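Side-chain contacts in 2-oxoadipate dioxygenase/decarboxylase, chloroplastic/amyloplastic (PDB 6W1K), which catalyses the iron(II)-dependent decarboxylation and hydroxylation of 2-oxoadipate to (R)-2-hydroxyglutarate, a step of lysine breakdown in rice plastids: residues R23-N28 / A76-D81; L44-S49 / E218-K223. One frame throughout, in Å; residues are numbered along the deposited sequence.

Interaction 1 of 2, residues R23-N28 / A76-D81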
loop_
_atom_site.group_PDB
_atom_site.type_symbol
_atom_site.label_atom_id
_atom_site.label_comp_id
_atom_site.label_asym_id
_atom_site.label_seq_id
_atom_site.Cartn_x
_atom_site.Cartn_y
_atom_site.Cartn_z
ATOM N N ARG A 23 14.362 -4.045 -8.372
ATOM C CA ARG A 23 14.388 -4.433 -6.965
ATOM C C ARG A 23 15.212 -3.478 -6.105
ATOM O O ARG A 23 14.870 -3.273 -4.933
ATOM C CB ARG A 23 14.906 -5.858 -6.827
ATOM C CG ARG A 23 13.916 -6.873 -7.407
ATOM C CD ARG A 23 14.464 -8.265 -7.375
ATOM N NE ARG A 23 13.589 -9.249 -8.024
ATOM C CZ ARG A 23 12.615 -9.934 -7.405
ATOM N NH1 ARG A 23 12.345 -9.707 -6.115
ATOM N NH2 ARG A 23 11.891 -10.834 -8.078
ATOM N N THR A 24 16.287 -2.880 -6.631
ATOM C CA THR A 24 16.987 -1.874 -5.812
ATOM C C THR A 24 16.101 -0.655 -5.581
ATOM O O THR A 24 16.237 0.018 -4.551
ATOM C CB THR A 24 18.314 -1.403 -6.431
ATOM O OG1 THR A 24 18.064 -0.590 -7.591
ATOM C CG2 THR A 24 19.213 -2.576 -6.750
ATOM N N VAL A 25 15.203 -0.331 -6.527
ATOM C CA VAL A 25 14.338 0.826 -6.347
ATOM C C VAL A 25 13.311 0.555 -5.247
ATOM O O VAL A 25 13.081 1.400 -4.362
ATOM C CB VAL A 25 13.650 1.209 -7.677
ATOM C CG1 VAL A 25 12.640 2.360 -7.449
ATOM C CG2 VAL A 25 14.651 1.670 -8.753
ATOM N N ILE A 26 12.651 -0.599 -5.295
ATOM C CA ILE A 26 11.616 -0.840 -4.296
ATOM C C ILE A 26 12.279 -1.077 -2.955
ATOM O O ILE A 26 11.668 -0.818 -1.913
ATOM C CB ILE A 26 10.631 -1.973 -4.672
ATOM C CG1 ILE A 26 11.313 -3.287 -5.028
ATOM C CG2 ILE A 26 9.747 -1.489 -5.805
ATOM C CD1 ILE A 26 10.367 -4.503 -5.008
ATOM N N SER A 27 13.540 -1.504 -2.965
ATOM C CA SER A 27 14.290 -1.628 -1.722
ATOM C C SER A 27 14.506 -0.266 -1.089
ATOM O O SER A 27 14.378 -0.117 0.131
ATOM C CB SER A 27 15.616 -2.335 -1.990
ATOM O OG SER A 27 16.414 -2.290 -0.846
ATOM N N ASN A 28 14.769 0.757 -1.909
ATOM C CA ASN A 28 14.934 2.102 -1.368
ATOM C C ASN A 28 13.607 2.668 -0.880
ATOM O O ASN A 28 13.573 3.367 0.130
ATOM C CB ASN A 28 15.589 3.009 -2.417
ATOM C CG ASN A 28 17.070 2.767 -2.508
ATOM O OD1 ASN A 28 17.679 2.412 -1.514
ATOM N ND2 ASN A 28 17.649 2.907 -3.687
ATOM N N ALA A 76 2.302 5.169 -11.954
ATOM C CA ALA A 76 2.031 3.936 -12.687
ATOM C C ALA A 76 3.025 3.723 -13.808
ATOM O O ALA A 76 3.354 2.586 -14.122
ATOM C CB ALA A 76 0.640 3.930 -13.291
ATOM N N GLU A 77 3.486 4.804 -14.441
ATOM C CA GLU A 77 4.401 4.690 -15.577
ATOM C C GLU A 77 5.727 4.028 -15.189
ATOM O O GLU A 77 6.331 3.303 -15.995
ATOM C CB GLU A 77 4.651 6.085 -16.142
ATOM C CG GLU A 77 5.216 6.131 -17.532
ATOM C CD GLU A 77 5.784 7.512 -17.889
ATOM O OE1 GLU A 77 6.676 7.549 -18.770
ATOM O OE2 GLU A 77 5.362 8.542 -17.289
ATOM N N PHE A 78 6.230 4.315 -13.992
ATOM C CA PHE A 78 7.407 3.603 -13.519
ATOM C C PHE A 78 7.164 2.101 -13.507
ATOM O O PHE A 78 7.960 1.325 -14.061
ATOM C CB PHE A 78 7.792 4.074 -12.111
ATOM C CG PHE A 78 8.841 3.192 -11.454
ATOM C CD1 PHE A 78 10.131 3.154 -11.941
ATOM C CD2 PHE A 78 8.501 2.391 -10.378
ATOM C CE1 PHE A 78 11.114 2.341 -11.349
ATOM C CE2 PHE A 78 9.462 1.575 -9.776
ATOM C CZ PHE A 78 10.766 1.530 -10.276
ATOM N N PHE A 79 6.072 1.670 -12.863
ATOM C CA PHE A 79 5.830 0.234 -12.700
ATOM C C PHE A 79 5.559 -0.437 -14.036
ATOM O O PHE A 79 6.053 -1.553 -14.278
ATOM C CB PHE A 79 4.699 -0.036 -11.689
ATOM C CG PHE A 79 5.070 0.368 -10.301
ATOM C CD1 PHE A 79 5.968 -0.400 -9.562
ATOM C CD2 PHE A 79 4.585 1.543 -9.744
ATOM C CE1 PHE A 79 6.363 -0.037 -8.336
ATOM C CE2 PHE A 79 5.008 1.922 -8.508
ATOM C CZ PHE A 79 5.893 1.129 -7.798
ATOM N N THR A 80 4.813 0.221 -14.942
ATOM C CA THR A 80 4.600 -0.385 -16.259
ATOM C C THR A 80 5.870 -0.375 -17.115
ATOM O O THR A 80 6.027 -1.253 -17.968
ATOM C CB THR A 80 3.442 0.285 -17.022
ATOM O OG1 THR A 80 3.679 1.686 -17.177
ATOM C CG2 THR A 80 2.127 0.067 -16.248
ATOM N N ASP A 81 6.798 0.572 -16.898
ATOM C CA ASP A 81 8.125 0.472 -17.512
ATOM C C ASP A 81 8.870 -0.803 -17.061
ATOM O O ASP A 81 9.684 -1.347 -17.800
ATOM C CB ASP A 81 8.973 1.694 -17.152
ATOM C CG ASP A 81 8.599 2.969 -17.927
ATOM O OD1 ASP A 81 7.833 2.923 -18.912
ATOM O OD2 ASP A 81 9.102 4.038 -17.500
#

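Interaction 2 of 2, residues L44-S49 / E218-K223. With SO4 (sulfate ion), chain G.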
loop_
_atom_site.group_PDB
_atom_site.type_symbol
_atom_site.label_atom_id
_atom_site.label_comp_id
_atom_site.label_asym_id
_atom_site.label_seq_id
_atom_site.Cartn_x
_atom_site.Cartn_y
_atom_site.Cartn_z
ATOM N N LEU A 44 7.962 -6.583 11.402
ATOM C CA LEU A 44 8.704 -7.389 10.436
ATOM C C LEU A 44 9.856 -8.141 11.102
ATOM O O LEU A 44 10.150 -9.298 10.761
ATOM C CB LEU A 44 9.207 -6.493 9.306
ATOM C CG LEU A 44 8.138 -6.018 8.321
ATOM C CD1 LEU A 44 8.664 -4.862 7.496
ATOM C CD2 LEU A 44 7.704 -7.175 7.426
ATOM N N GLU A 45 10.507 -7.518 12.076
ATOM C CA GLU A 45 11.528 -8.247 12.822
ATOM C C GLU A 45 10.904 -9.366 13.653
ATOM O O GLU A 45 11.464 -10.468 13.745
ATOM C CB GLU A 45 12.315 -7.281 13.704
ATOM C CG GLU A 45 13.147 -6.281 12.895
ATOM C CD GLU A 45 13.753 -5.154 13.732
ATOM O OE1 GLU A 45 13.362 -5.003 14.913
ATOM O OE2 GLU A 45 14.623 -4.416 13.198
ATOM N N LEU A 46 9.754 -9.101 14.283
ATOM C CA LEU A 46 9.141 -10.119 15.135
ATOM C C LEU A 46 8.692 -11.331 14.323
ATOM O O LEU A 46 8.796 -12.479 14.781
ATOM C CB LEU A 46 7.948 -9.526 15.887
ATOM C CG LEU A 46 8.258 -8.571 17.046
ATOM C CD1 LEU A 46 6.964 -7.873 17.514
ATOM C CD2 LEU A 46 8.933 -9.288 18.210
ATOM N N VAL A 47 8.145 -11.091 13.139
ATOM C CA VAL A 47 7.698 -12.191 12.297
ATOM C C VAL A 47 8.887 -13.011 11.818
ATOM O O VAL A 47 8.833 -14.245 11.769
ATOM C CB VAL A 47 6.873 -11.635 11.122
ATOM C CG1 VAL A 47 6.598 -12.749 10.116
ATOM C CG2 VAL A 47 5.577 -10.991 11.639
ATOM N N ARG A 48 9.969 -12.340 11.425
ATOM C CA ARG A 48 11.148 -13.067 10.968
ATOM C C ARG A 48 11.686 -13.964 12.073
ATOM O O ARG A 48 12.027 -15.124 11.824
ATOM C CB ARG A 48 12.220 -12.085 10.496
ATOM C CG ARG A 48 13.596 -12.717 10.276
ATOM C CD ARG A 48 13.640 -13.564 9.011
ATOM N NE ARG A 48 14.982 -14.083 8.725
ATOM C CZ ARG A 48 15.907 -13.426 8.034
ATOM N NH1 ARG A 48 15.638 -12.219 7.546
ATOM N NH2 ARG A 48 17.101 -13.973 7.821
ATOM N N SER A 49 11.745 -13.451 13.309
ATOM C CA SER A 49 12.278 -14.236 14.417
ATOM C C SER A 49 11.372 -15.412 14.748
ATOM O O SER A 49 11.849 -16.503 15.079
ATOM C CB SER A 49 12.444 -13.354 15.657
ATOM O OG SER A 49 13.416 -12.346 15.454
ATOM N N GLU A 218 -1.315 -8.528 18.351
ATOM C CA GLU A 218 -1.908 -7.901 19.529
ATOM C C GLU A 218 -1.198 -8.315 20.809
ATOM O O GLU A 218 -1.122 -7.526 21.765
ATOM C CB GLU A 218 -3.391 -8.258 19.614
ATOM C CG GLU A 218 -4.247 -7.638 18.509
ATOM C CD GLU A 218 -5.700 -8.119 18.539
ATOM O OE1 GLU A 218 -5.947 -9.308 18.859
ATOM O OE2 GLU A 218 -6.595 -7.292 18.247
ATOM N N ASP A 219 -0.680 -9.540 20.865
ATOM C CA ASP A 219 0.000 -9.963 22.081
ATOM C C ASP A 219 1.408 -9.395 22.196
ATOM O O ASP A 219 1.979 -9.425 23.289
ATOM C CB ASP A 219 0.026 -11.487 22.165
ATOM C CG ASP A 219 -1.338 -12.069 22.538
ATOM O OD1 ASP A 219 -1.569 -13.254 22.225
ATOM O OD2 ASP A 219 -2.183 -11.348 23.131
ATOM N N ASN A 220 1.960 -8.854 21.117
ATOM C CA ASN A 220 3.219 -8.121 21.166
ATOM C C ASN A 220 3.017 -6.622 21.370
ATOM O O ASN A 220 3.988 -5.865 21.294
ATOM C CB ASN A 220 4.018 -8.382 19.893
ATOM C CG ASN A 220 4.818 -9.666 19.977
ATOM O OD1 ASN A 220 5.801 -9.751 20.717
ATOM N ND2 ASN A 220 4.385 -10.684 19.239
ATOM N N GLY A 221 1.786 -6.184 21.631
ATOM C CA GLY A 221 1.526 -4.835 22.083
ATOM C C GLY A 221 1.055 -3.849 21.036
ATOM O O GLY A 221 0.934 -2.653 21.349
ATOM N N PHE A 222 0.763 -4.298 19.826
ATOM C CA PHE A 222 0.387 -3.406 18.736
ATOM C C PHE A 222 -1.115 -3.462 18.486
ATOM O O PHE A 222 -1.755 -4.500 18.672
ATOM C CB PHE A 222 1.150 -3.761 17.456
ATOM C CG PHE A 222 2.641 -3.734 17.626
ATOM C CD1 PHE A 222 3.310 -2.530 17.800
ATOM C CD2 PHE A 222 3.369 -4.908 17.635
ATOM C CE1 PHE A 222 4.680 -2.503 17.984
ATOM C CE2 PHE A 222 4.739 -4.889 17.811
ATOM C CZ PHE A 222 5.394 -3.686 17.986
ATOM N N LYS A 223 -1.655 -2.322 18.060
ATOM C CA LYS A 223 -3.094 -2.115 17.892
ATOM C C LYS A 223 -3.476 -2.310 16.423
ATOM O O LYS A 223 -2.849 -1.688 15.573
ATOM C CB LYS A 223 -3.456 -0.700 18.332
ATOM C CG LYS A 223 -4.916 -0.498 18.690
ATOM C CD LYS A 223 -5.272 0.933 19.005
ATOM C CE LYS A 223 -4.468 1.494 20.156
ATOM N NZ LYS A 223 -4.691 0.706 21.389
HETATM S S SO4 G . 16.741 -17.313 9.985
HETATM O O1 SO4 G . 17.103 -17.387 8.571
HETATM O O2 SO4 G . 16.186 -18.596 10.410
HETATM O O3 SO4 G . 15.747 -16.261 10.190
HETATM O O4 SO4 G . 17.939 -17.014 10.769
#

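Interaction 1 of 2, residues R23-N28 / A76-D81
V25 and F78 carry the closest approach between helix 16-36 and helix 72-81, their side chains reaching for each other from opposite directions. The CG1 methyl of V25 lies 3.5 Å from CZ of F78, the far end of the ring, and CB of V25 follows at 3.9 Å from the same CZ. That methyl meets the ring obliquely. With CG anti to the backbone N (chi1 169°), the F78 ring points across the gap and CZ leads; the short, branched V25 completes the contact with CG1 in front and CB just behind, spanning a separation of 10.4 Å between the CA atoms of V25 and F78. Helix 154-160 closes this part of the contact, with T155 touching both V25 and F78.

One residue further along, I26 makes the second and looser contact. Its CG2 methyl comes up to the edge of the F79 ring, 4.5 Å from CE1. The I26 side chain also touches V115 in a neighbouring loop. F79 is held among aromatic neighbours: CD2 of F78 sits 3.7 Å above its ring plane, over the centre, and Y84 meets it edge to face.

Aliphatic methyls against phenyl rings are all that join the two segments, so the contact depends on dispersion and the exclusion of water and has little directional demand. With only 124 Å² buried between them, the helices are spaced apart by their side chains; F78 gives the largest share of the buried surface, and V25, I26 and F79 add the rest.

Interaction 2 of 2, residues L44-S49 / E218-K223
L46 projects from helix 38-51 toward the turn that follows helix 210-219, and a single methyl, CD1, does most of the touching. It lies 3.7 Å from CG of N220, against the carboxamide, and equally 3.7 Å from CE2 of F222, where it meets the ring at its edge and in its plane. The other methyl, CD2, comes no nearer than 4.0 Å to OD1 of N220. Leucine suits the place because its forked end can serve two neighbours at once, and its CG, anti to the carbonyl carbon (chi1 -74°), carries the fork across to the turn.

What positions N220 and F222 is the turn itself. ND2 of N220 is hydrogen-bonded to F216 O of helix 210-219, which fixes the amide's position while the carboxamide, carbon and oxygen alike, lies against L46. G221 follows with a positive phi of 100°, a conformation in which a side chain would press on the preceding carbonyl, and its N bonds to E218 O at 3.2 Å. The chain turns here, and the F222 side chain points back toward L46, its ring reaching CD1.

Away from this contact, R48 binds a sulfate ion, probably from the crystallisation liquor. NE donates to O3 at 2.7 Å and 160°, with a weak bond from NH2 to O1 beside it; the sulfur lies in the guanidinium plane, at its edge.

In the fold, F222 also packs on T39, T42 and I43 of helix 38-51, and L46 on F216 of helix 210-219. K223 then pairs through its backbone with V245, so the turn is tied both to helix 38-51 and to the loop between strands 239-243 and 248-252.

In the fold
Helix 16-36 and helix 38-51 follow each other in the chain, and each is packed against a later element: interaction 1 joins the first to helix 72-81, interaction 2 the second to the turn after helix 210-219. The centres of the contacts lie 28 Å apart, and their nearest atoms are about 10 Å apart, so they do not touch. Interaction 1 is buried, interaction 2 at the surface. Neither enters the 2-oxoadipate pocket: the F79 side chain is about 13 Å from the bound substrate and about 14 Å from the nickel ion, and about 10 Å from the side chain of H59, a metal ligand. The F222 side chain lies about 10 Å from that of Y265, which binds 2-oxoadipate.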